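Local coordinates for protein apical membrane antigen 1 (Toxoplasma gondii, PDB 3ZLE) that probably takes part in host cell invasion by the parasite's sporozoites, as a member of the AMA1 family of moving-junction surface antigens, at residues 22-27 against 335-340; 71-76 against 283-288; 233-238 against 377-382. One frame throughout, in Å; residues are numbered along the deposited sequence.

Contact 1 (22-27 against 335-340); sequences FNIPQV and AYTALG
F22, I24, T337 and L339 make up a small, wholly apolar contact between F22 and the first turn of helix 24-27 on one side, and the end of strand 333-337 with the turn after it on the other. The first to touch is F22. Its CG stands anti to the carbonyl carbon (chi1 -58°), and from there the ring edge brings CD1 to 4.2 Å from CG2 of T337. That methyl sits near the ring plane, and the two side chains meet almost at a right angle. N23 is the N-cap of the helix, its OD1 accepting a weak hydrogen bond from Q26 N (3.4 Å). I24 does most of the touching. Its chain runs out extended beyond CG1 (chi2 -173°), so that CD1 meets CD1 of L339 end on at 3.7 Å, while CG2 also packs against that L339 methyl, at 3.9 Å. The same I24 CD1 lies 4.0 Å from CB of T337, the two side chains sliding past each other in opposite directions. Across from it, the T337 hydroxyl is turned to its own backbone: OG1 accepts from G340 N at 3.0 Å, an ST motif, and more weakly from L339 N. The chain turns here, and the T337 methyl is the branch that meets F22 and I24. All four touching residues are buried. Strand 303-308 pairs with 333-337 at Y336 and A304, and its W303 packs on I24 and T337 while giving its indole N-H to the F22 carbonyl; F228 of strand 226-232 and F327 of strand 326-330 close round the F22 ring.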
loop_
_atom_site.group_PDB
_atom_site.type_symbol
_atom_site.label_atom_id
_atom_site.label_comp_id
_atom_site.label_asym_id
_atom_site.label_seq_id
_atom_site.Cartn_x
_atom_site.Cartn_y
_atom_site.Cartn_z
ATOM N N PHE A 22 9.207 3.737 -7.748
ATOM C CA PHE A 22 9.243 4.179 -6.348
ATOM C C PHE A 22 8.852 5.644 -6.209
ATOM O O PHE A 22 8.870 6.224 -5.102
ATOM C CB PHE A 22 10.628 3.821 -5.701
ATOM C CG PHE A 22 10.936 2.347 -5.752
ATOM C CD1 PHE A 22 10.378 1.493 -4.830
ATOM C CD2 PHE A 22 11.596 1.792 -6.859
ATOM C CE1 PHE A 22 10.517 0.119 -4.929
ATOM C CE2 PHE A 22 11.799 0.437 -6.945
ATOM C CZ PHE A 22 11.201 -0.422 -6.010
ATOM N N ASN A 23 8.437 6.244 -7.325
ATOM C CA ASN A 23 7.870 7.594 -7.273
ATOM C C ASN A 23 6.396 7.539 -6.973
ATOM O O ASN A 23 5.551 7.649 -7.862
ATOM C CB ASN A 23 8.088 8.311 -8.565
ATOM C CG ASN A 23 7.610 9.724 -8.511
ATOM O OD1 ASN A 23 6.958 10.145 -7.546
ATOM N ND2 ASN A 23 7.962 10.489 -9.515
ATOM N N ILE A 24 6.108 7.269 -5.720
ATOM C CA ILE A 24 4.767 6.957 -5.233
ATOM C C ILE A 24 3.652 8.024 -5.485
ATOM O O ILE A 24 2.494 7.667 -5.792
ATOM C CB ILE A 24 4.871 6.563 -3.742
ATOM C CG1 ILE A 24 5.508 5.148 -3.649
ATOM C CG2 ILE A 24 3.507 6.593 -3.054
ATOM C CD1 ILE A 24 5.515 4.575 -2.230
ATOM N N PRO A 25 3.942 9.322 -5.228
ATOM C CA PRO A 25 2.904 10.324 -5.547
ATOM C C PRO A 25 2.566 10.290 -7.007
ATOM O O PRO A 25 1.421 10.477 -7.373
ATOM C CB PRO A 25 3.595 11.662 -5.235
ATOM C CG PRO A 25 4.727 11.314 -4.298
ATOM C CD PRO A 25 5.178 9.940 -4.709
ATOM N N GLN A 26 3.569 10.110 -7.861
ATOM C CA GLN A 26 3.288 9.947 -9.257
ATOM C C GLN A 26 2.522 8.649 -9.591
ATOM O O GLN A 26 1.477 8.706 -10.233
ATOM C CB GLN A 26 4.555 10.049 -10.060
ATOM C CG GLN A 26 4.329 9.974 -11.561
ATOM C CD GLN A 26 5.457 10.638 -12.312
ATOM O OE1 GLN A 26 6.040 11.604 -11.832
ATOM N NE2 GLN A 26 5.831 10.067 -13.457
ATOM N N VAL A 27 3.052 7.478 -9.220
ATOM C CA VAL A 27 2.457 6.215 -9.746
ATOM C C VAL A 27 1.219 5.788 -8.915
ATOM O O VAL A 27 0.302 5.221 -9.435
ATOM C CB VAL A 27 3.463 5.030 -9.836
ATOM C CG1 VAL A 27 4.680 5.382 -10.692
ATOM C CG2 VAL A 27 3.904 4.576 -8.447
ATOM N N ALA A 335 15.019 -2.275 1.240
ATOM C CA ALA A 335 14.236 -1.060 1.018
ATOM C C ALA A 335 12.773 -1.372 0.865
ATOM O O ALA A 335 12.375 -2.142 -0.028
ATOM C CB ALA A 335 14.750 -0.278 -0.156
ATOM N N TYR A 336 11.971 -0.797 1.753
ATOM C CA TYR A 336 10.559 -1.133 1.848
ATOM C C TYR A 336 9.682 0.085 1.442
ATOM O O TYR A 336 10.079 1.258 1.649
ATOM C CB TYR A 336 10.256 -1.477 3.319
ATOM C CG TYR A 336 10.776 -2.822 3.755
ATOM C CD1 TYR A 336 10.238 -3.994 3.218
ATOM C CD2 TYR A 336 11.786 -2.934 4.719
ATOM C CE1 TYR A 336 10.608 -5.216 3.654
ATOM C CE2 TYR A 336 12.202 -4.195 5.175
ATOM C CZ TYR A 336 11.592 -5.330 4.637
ATOM O OH TYR A 336 11.997 -6.587 5.002
ATOM N N THR A 337 8.443 -0.158 1.060
ATOM C CA THR A 337 7.471 0.975 1.061
ATOM C C THR A 337 6.203 0.656 1.779
ATOM O O THR A 337 5.830 -0.518 1.964
ATOM C CB THR A 337 7.115 1.463 -0.332
ATOM O OG1 THR A 337 6.233 0.535 -0.942
ATOM C CG2 THR A 337 8.347 1.663 -1.199
ATOM N N ALA A 338 5.442 1.687 2.069
ATOM C CA ALA A 338 4.078 1.460 2.525
ATOM C C ALA A 338 3.186 0.738 1.518
ATOM O O ALA A 338 2.246 0.017 1.920
ATOM C CB ALA A 338 3.443 2.730 3.001
ATOM N N LEU A 339 3.538 0.792 0.250
ATOM C CA LEU A 339 2.714 0.026 -0.766
ATOM C C LEU A 339 3.037 -1.446 -0.906
ATOM O O LEU A 339 2.125 -2.289 -1.095
ATOM C CB LEU A 339 2.790 0.679 -2.120
ATOM C CG LEU A 339 1.952 1.958 -2.139
ATOM C CD1 LEU A 339 2.391 2.869 -3.260
ATOM C CD2 LEU A 339 0.490 1.577 -2.275
ATOM N N GLY A 340 4.342 -1.742 -0.917
ATOM C CA GLY A 340 4.829 -3.040 -1.335
ATOM C C GLY A 340 4.597 -4.154 -0.347
ATOM O O GLY A 340 4.069 -3.930 0.748
#

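Contact 2 (71-76 against 283-288); sequences DDAPTS and NDFWPV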
loop_
_atom_site.group_PDB
_atom_site.type_symbol
_atom_site.label_atom_id
_atom_site.label_comp_id
_atom_site.label_asym_id
_atom_site.label_seq_id
_atom_site.Cartn_x
_atom_site.Cartn_y
_atom_site.Cartn_z
ATOM N N ASP A 71 -15.849 -10.710 5.772
ATOM C CA ASP A 71 -17.220 -11.172 5.915
ATOM C C ASP A 71 -18.187 -10.253 5.200
ATOM O O ASP A 71 -17.884 -9.064 4.960
ATOM C CB ASP A 71 -17.599 -11.266 7.390
ATOM C CG ASP A 71 -17.061 -12.526 8.063
ATOM O OD1 ASP A 71 -16.383 -13.349 7.385
ATOM O OD2 ASP A 71 -17.333 -12.684 9.278
ATOM N N ASP A 72 -19.290 -10.850 4.760
ATOM C CA ASP A 72 -20.423 -10.159 4.241
ATOM C C ASP A 72 -20.777 -9.009 5.123
ATOM O O ASP A 72 -20.919 -9.171 6.332
ATOM C CB ASP A 72 -21.637 -11.117 4.129
ATOM C CG ASP A 72 -21.535 -12.033 2.952
ATOM O OD1 ASP A 72 -20.676 -11.773 2.094
ATOM O OD2 ASP A 72 -22.364 -12.964 2.823
ATOM N N ALA A 73 -20.952 -7.845 4.521
ATOM C CA ALA A 73 -21.507 -6.699 5.225
ATOM C C ALA A 73 -22.999 -6.926 5.395
ATOM O O ALA A 73 -23.604 -7.692 4.633
ATOM C CB ALA A 73 -21.261 -5.447 4.427
ATOM N N PRO A 74 -23.595 -6.299 6.418
ATOM C CA PRO A 74 -25.040 -6.505 6.692
ATOM C C PRO A 74 -25.950 -5.943 5.604
ATOM O O PRO A 74 -25.623 -4.914 5.000
ATOM C CB PRO A 74 -25.280 -5.767 8.020
ATOM C CG PRO A 74 -24.058 -4.889 8.262
ATOM C CD PRO A 74 -22.993 -5.214 7.216
ATOM N N THR A 75 -27.043 -6.661 5.306
ATOM C CA THR A 75 -28.085 -6.177 4.363
ATOM C C THR A 75 -29.247 -5.483 5.089
ATOM O O THR A 75 -30.035 -4.767 4.472
ATOM C CB THR A 75 -28.683 -7.331 3.519
ATOM O OG1 THR A 75 -28.969 -8.444 4.381
ATOM C CG2 THR A 75 -27.701 -7.776 2.430
ATOM N N SER A 76 -29.372 -5.729 6.386
ATOM C CA SER A 76 -30.377 -5.049 7.195
ATOM C C SER A 76 -29.809 -4.849 8.582
ATOM O O SER A 76 -29.017 -5.672 9.064
ATOM C CB SER A 76 -31.659 -5.888 7.295
ATOM O OG SER A 76 -31.465 -6.999 8.151
ATOM N N ASN A 283 -25.510 1.679 8.228
ATOM C CA ASN A 283 -25.315 1.442 6.817
ATOM C C ASN A 283 -24.609 2.566 6.113
ATOM O O ASN A 283 -24.680 2.681 4.906
ATOM C CB ASN A 283 -26.624 1.088 6.128
ATOM C CG ASN A 283 -27.659 2.208 6.209
ATOM O OD1 ASN A 283 -27.458 3.219 6.878
ATOM N ND2 ASN A 283 -28.777 2.015 5.533
ATOM N N ASP A 284 -23.839 3.327 6.870
ATOM C CA ASP A 284 -22.952 4.313 6.307
ATOM C C ASP A 284 -21.657 3.666 5.795
ATOM O O ASP A 284 -20.591 3.854 6.361
ATOM C CB ASP A 284 -22.659 5.395 7.356
ATOM C CG ASP A 284 -23.878 6.272 7.642
ATOM O OD1 ASP A 284 -24.828 6.262 6.824
ATOM O OD2 ASP A 284 -23.858 7.015 8.645
ATOM N N PHE A 285 -21.772 2.945 4.682
ATOM C CA PHE A 285 -20.671 2.188 4.134
ATOM C C PHE A 285 -19.612 3.065 3.502
ATOM O O PHE A 285 -18.519 2.612 3.275
ATOM C CB PHE A 285 -21.176 1.148 3.128
ATOM C CG PHE A 285 -22.012 0.049 3.745
ATOM C CD1 PHE A 285 -22.201 -0.019 5.125
ATOM C CD2 PHE A 285 -22.664 -0.870 2.942
ATOM C CE1 PHE A 285 -23.023 -0.980 5.679
ATOM C CE2 PHE A 285 -23.442 -1.873 3.499
ATOM C CZ PHE A 285 -23.626 -1.929 4.874
ATOM N N TRP A 286 -19.985 4.284 3.090
ATOM C CA TRP A 286 -19.047 5.157 2.382
ATOM C C TRP A 286 -18.881 6.488 3.120
ATOM O O TRP A 286 -19.857 7.122 3.473
ATOM C CB TRP A 286 -19.489 5.406 0.911
ATOM C CG TRP A 286 -20.014 4.173 0.105
ATOM C CD1 TRP A 286 -19.734 2.866 0.332
ATOM C CD2 TRP A 286 -20.833 4.205 -1.090
ATOM N NE1 TRP A 286 -20.372 2.059 -0.605
ATOM C CE2 TRP A 286 -21.105 2.856 -1.444
ATOM C CE3 TRP A 286 -21.489 5.229 -1.787
ATOM C CZ2 TRP A 286 -21.935 2.512 -2.509
ATOM C CZ3 TRP A 286 -22.308 4.889 -2.875
ATOM C CH2 TRP A 286 -22.510 3.530 -3.233
ATOM N N PRO A 287 -17.632 6.952 3.281
ATOM C CA PRO A 287 -17.362 8.201 3.971
ATOM C C PRO A 287 -17.919 9.373 3.188
ATOM O O PRO A 287 -17.657 9.489 1.988
ATOM C CB PRO A 287 -15.825 8.260 3.992
ATOM C CG PRO A 287 -15.409 6.827 3.945
ATOM C CD PRO A 287 -16.403 6.172 3.046
ATOM N N VAL A 288 -18.658 10.261 3.853
ATOM C CA VAL A 288 -19.183 11.406 3.117
ATOM C C VAL A 288 -18.100 12.434 2.811
ATOM O O VAL A 288 -17.164 12.628 3.599
ATOM C CB VAL A 288 -20.535 12.002 3.679
ATOM C CG1 VAL A 288 -21.029 11.279 4.922
ATOM C CG2 VAL A 288 -20.480 13.518 3.847
#
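F285 pushes its ring against A73 and P74, joining two irregular loops of the PAN-clan AMA1 ectodomain. Segment 283-288 belongs to the long excursion between helix 253-262 and strand 303-308, consistent with the domain II loop that in related AMA1 proteins overlies the hydrophobic groove for RON2. The tight part is confined to three residues. CG of F285 stands beside its backbone N (chi1 -67°), and the ring reaches across to the other loop with CZ leading. The methyl CB of A73 lies 4.3 Å from CZ, meeting the ring obliquely, and CD of the P74 ring comes to 4.1 Å from the same carbon. On the looser side, T75 and S76 turn their CB atoms away from the partner and are exposed, as is V288 at the far end. The loops are tied down separately: D72 makes a salt bridge to K99, whereas W286 stacks on Y144 and donates from NE1 to the carbonyl of S161. No hydrogen bond links the two segments, and their closest approach is the carbonyl oxygen O of P74, lying in the ring plane at the edge of F285, 3.6 Å from CZ.

Contact 3 (233-238 against 377-382); sequences DGQCVP and FDQTSK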
loop_
_atom_site.group_PDB
_atom_site.type_symbol
_atom_site.label_atom_id
_atom_site.label_comp_id
_atom_site.label_asym_id
_atom_site.label_seq_id
_atom_site.Cartn_x
_atom_site.Cartn_y
_atom_site.Cartn_z
ATOM N N ASP A 233 26.671 14.549 -5.820
ATOM C CA ASP A 233 28.124 14.497 -5.810
ATOM C C ASP A 233 28.638 13.187 -6.380
ATOM O O ASP A 233 29.561 12.587 -5.835
ATOM C CB ASP A 233 28.652 14.672 -4.394
ATOM C CG ASP A 233 28.589 16.100 -3.929
ATOM O OD1 ASP A 233 29.039 16.992 -4.683
ATOM O OD2 ASP A 233 28.082 16.333 -2.810
ATOM N N GLY A 234 28.025 12.736 -7.463
ATOM C CA GLY A 234 28.492 11.535 -8.161
ATOM C C GLY A 234 28.404 10.214 -7.403
ATOM O O GLY A 234 29.048 9.245 -7.799
ATOM N N GLN A 235 27.416 10.108 -6.516
ATOM C CA GLN A 235 27.311 9.021 -5.527
ATOM C C GLN A 235 25.817 8.996 -5.183
ATOM O O GLN A 235 25.180 10.054 -5.215
ATOM C CB GLN A 235 28.164 9.401 -4.300
ATOM C CG GLN A 235 27.593 9.059 -2.959
ATOM C CD GLN A 235 28.540 9.424 -1.826
ATOM O OE1 GLN A 235 29.364 10.329 -1.944
ATOM N NE2 GLN A 235 28.435 8.710 -0.745
ATOM N N CYS A 236 25.223 7.803 -5.043
ATOM C CA CYS A 236 23.985 7.636 -4.263
ATOM C C CYS A 236 24.185 7.757 -2.757
ATOM O O CYS A 236 24.808 6.910 -2.139
ATOM C CB CYS A 236 23.337 6.266 -4.537
ATOM S SG CYS A 236 21.573 6.219 -4.040
ATOM N N VAL A 237 23.574 8.752 -2.131
ATOM C CA VAL A 237 23.644 8.801 -0.709
ATOM C C VAL A 237 22.343 8.390 -0.067
ATOM O O VAL A 237 21.338 9.050 -0.242
ATOM C CB VAL A 237 24.198 10.140 -0.149
ATOM C CG1 VAL A 237 24.902 10.946 -1.224
ATOM C CG2 VAL A 237 23.118 10.950 0.525
ATOM N N PRO A 238 22.383 7.296 0.712
ATOM C CA PRO A 238 21.150 6.681 1.204
ATOM C C PRO A 238 20.543 7.548 2.261
ATOM O O PRO A 238 21.260 8.217 2.986
ATOM C CB PRO A 238 21.630 5.317 1.835
ATOM C CG PRO A 238 23.119 5.434 1.970
ATOM C CD PRO A 238 23.594 6.450 0.952
ATOM N N PHE A 377 25.228 -4.102 -9.505
ATOM C CA PHE A 377 25.565 -2.792 -9.029
ATOM C C PHE A 377 26.476 -2.917 -7.822
ATOM O O PHE A 377 26.246 -3.761 -6.943
ATOM C CB PHE A 377 24.303 -2.004 -8.657
ATOM C CG PHE A 377 23.772 -1.174 -9.776
ATOM C CD1 PHE A 377 24.337 0.059 -10.065
ATOM C CD2 PHE A 377 22.776 -1.673 -10.620
ATOM C CE1 PHE A 377 23.845 0.833 -11.100
ATOM C CE2 PHE A 377 22.302 -0.918 -11.694
ATOM C CZ PHE A 377 22.823 0.349 -11.918
ATOM N N ASP A 378 27.507 -2.073 -7.785
ATOM C CA ASP A 378 28.389 -2.025 -6.645
ATOM C C ASP A 378 28.745 -0.581 -6.297
ATOM O O ASP A 378 28.997 0.243 -7.175
ATOM C CB ASP A 378 29.640 -2.851 -6.914
ATOM C CG ASP A 378 30.281 -3.396 -5.626
ATOM O OD1 ASP A 378 29.535 -3.714 -4.669
ATOM O OD2 ASP A 378 31.538 -3.462 -5.563
ATOM N N GLN A 379 28.619 -0.263 -5.017
ATOM C CA GLN A 379 29.008 1.024 -4.482
ATOM C C GLN A 379 30.058 0.769 -3.409
ATOM O O GLN A 379 29.779 0.102 -2.430
ATOM C CB GLN A 379 27.812 1.705 -3.843
ATOM C CG GLN A 379 28.090 3.133 -3.380
ATOM C CD GLN A 379 26.849 3.969 -3.379
ATOM O OE1 GLN A 379 26.001 3.803 -4.239
ATOM N NE2 GLN A 379 26.679 4.794 -2.356
ATOM N N THR A 380 31.252 1.318 -3.574
ATOM C CA THR A 380 32.285 1.143 -2.544
ATOM C C THR A 380 33.047 2.428 -2.302
ATOM O O THR A 380 33.197 3.240 -3.200
ATOM C CB THR A 380 33.313 0.090 -2.951
ATOM O OG1 THR A 380 33.872 0.463 -4.207
ATOM C CG2 THR A 380 32.674 -1.289 -3.061
ATOM N N SER A 381 33.614 2.554 -1.111
ATOM C CA SER A 381 34.665 3.546 -0.875
ATOM C C SER A 381 36.014 3.106 -1.429
ATOM O O SER A 381 36.376 1.952 -1.334
ATOM C CB SER A 381 34.799 3.809 0.590
ATOM O OG SER A 381 33.638 4.403 1.066
ATOM N N LYS A 382 36.787 4.075 -1.903
ATOM C CA LYS A 382 38.067 3.821 -2.536
ATOM C C LYS A 382 39.063 4.838 -2.031
ATOM O O LYS A 382 38.753 6.035 -1.910
ATOM C CB LYS A 382 37.939 3.953 -4.055
ATOM C CG LYS A 382 39.246 3.757 -4.809
ATOM C CD LYS A 382 39.046 3.971 -6.298
ATOM C CE LYS A 382 40.367 4.018 -7.040
ATOM N NZ LYS A 382 40.169 3.692 -8.483
HETATM O O HOH W 1 25.759 4.831 -6.608
#
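Q379 reaches across to C236 and holds it chiefly through one direct hydrogen bond. NE2 donates to the C236 carbonyl O at 2.8 Å with an N-H...O angle of 154°. The donor lies in the carbonyl plane and meets a lone pair, and the oxygen in turn lies close to the plane of the Q379 amide, so the flat groups are well matched. Reach comes from the glutamine chain, whose CG is anti to the backbone N (chi1 -174°) and which stays extended beyond it. Because C236 O can only accept, the amide nitrogen must face it.

The other end of the amide works through water. OE1 accepts from a water at 2.6 Å, and the same water takes a long, weak hydrogen bond from C236 N (3.4 Å), a minor supplement.

Van der Waals contact is slight. CB of C236 touches OE1 of Q379 at 3.6 Å, and CG of Q235 grazes its NE2 from 4.4 Å. The Q379 side chain also touches V368, A328 and P329.

C236 is also covalently tied: its SG forms the disulfide with C326, joining the outermost strands of a three-stranded antiparallel sheet. The C236 carbonyl and N-H, on the edge strand away from its pairing with 226-232, are met by a side chain and, weakly, a water. A side-chain-to-backbone hydrogen bond thus links this sheet to hairpin 366-383, in a region held by disulfides C350-C372, C362-C384 and C365-C385, probably domains II and III, as in related AMA1 ectodomains.

How the contacts relate
Contact 1 is central and buried, its centre about 8 Å from the centre of the chain, and relies on apolar packing alone. The centres of contacts 2 and 3 lie about 23 and 29 Å out, on opposite sides of the chain's centre. Contact 2, buried though peripheral, is mostly apolar but includes a backbone carbonyl at a ring edge, and joins two loops without regular structure; contact 3, partly buried, uses an amide, a backbone edge and a water. Contacts 1 and 3 draw on the same three-stranded sheet: strands 226-232 and 326-330 supply aromatic neighbours to the first, and edge strand 235-238 offers its backbone to the third. Contact 2 is nested within the long loop that contact 1 closes.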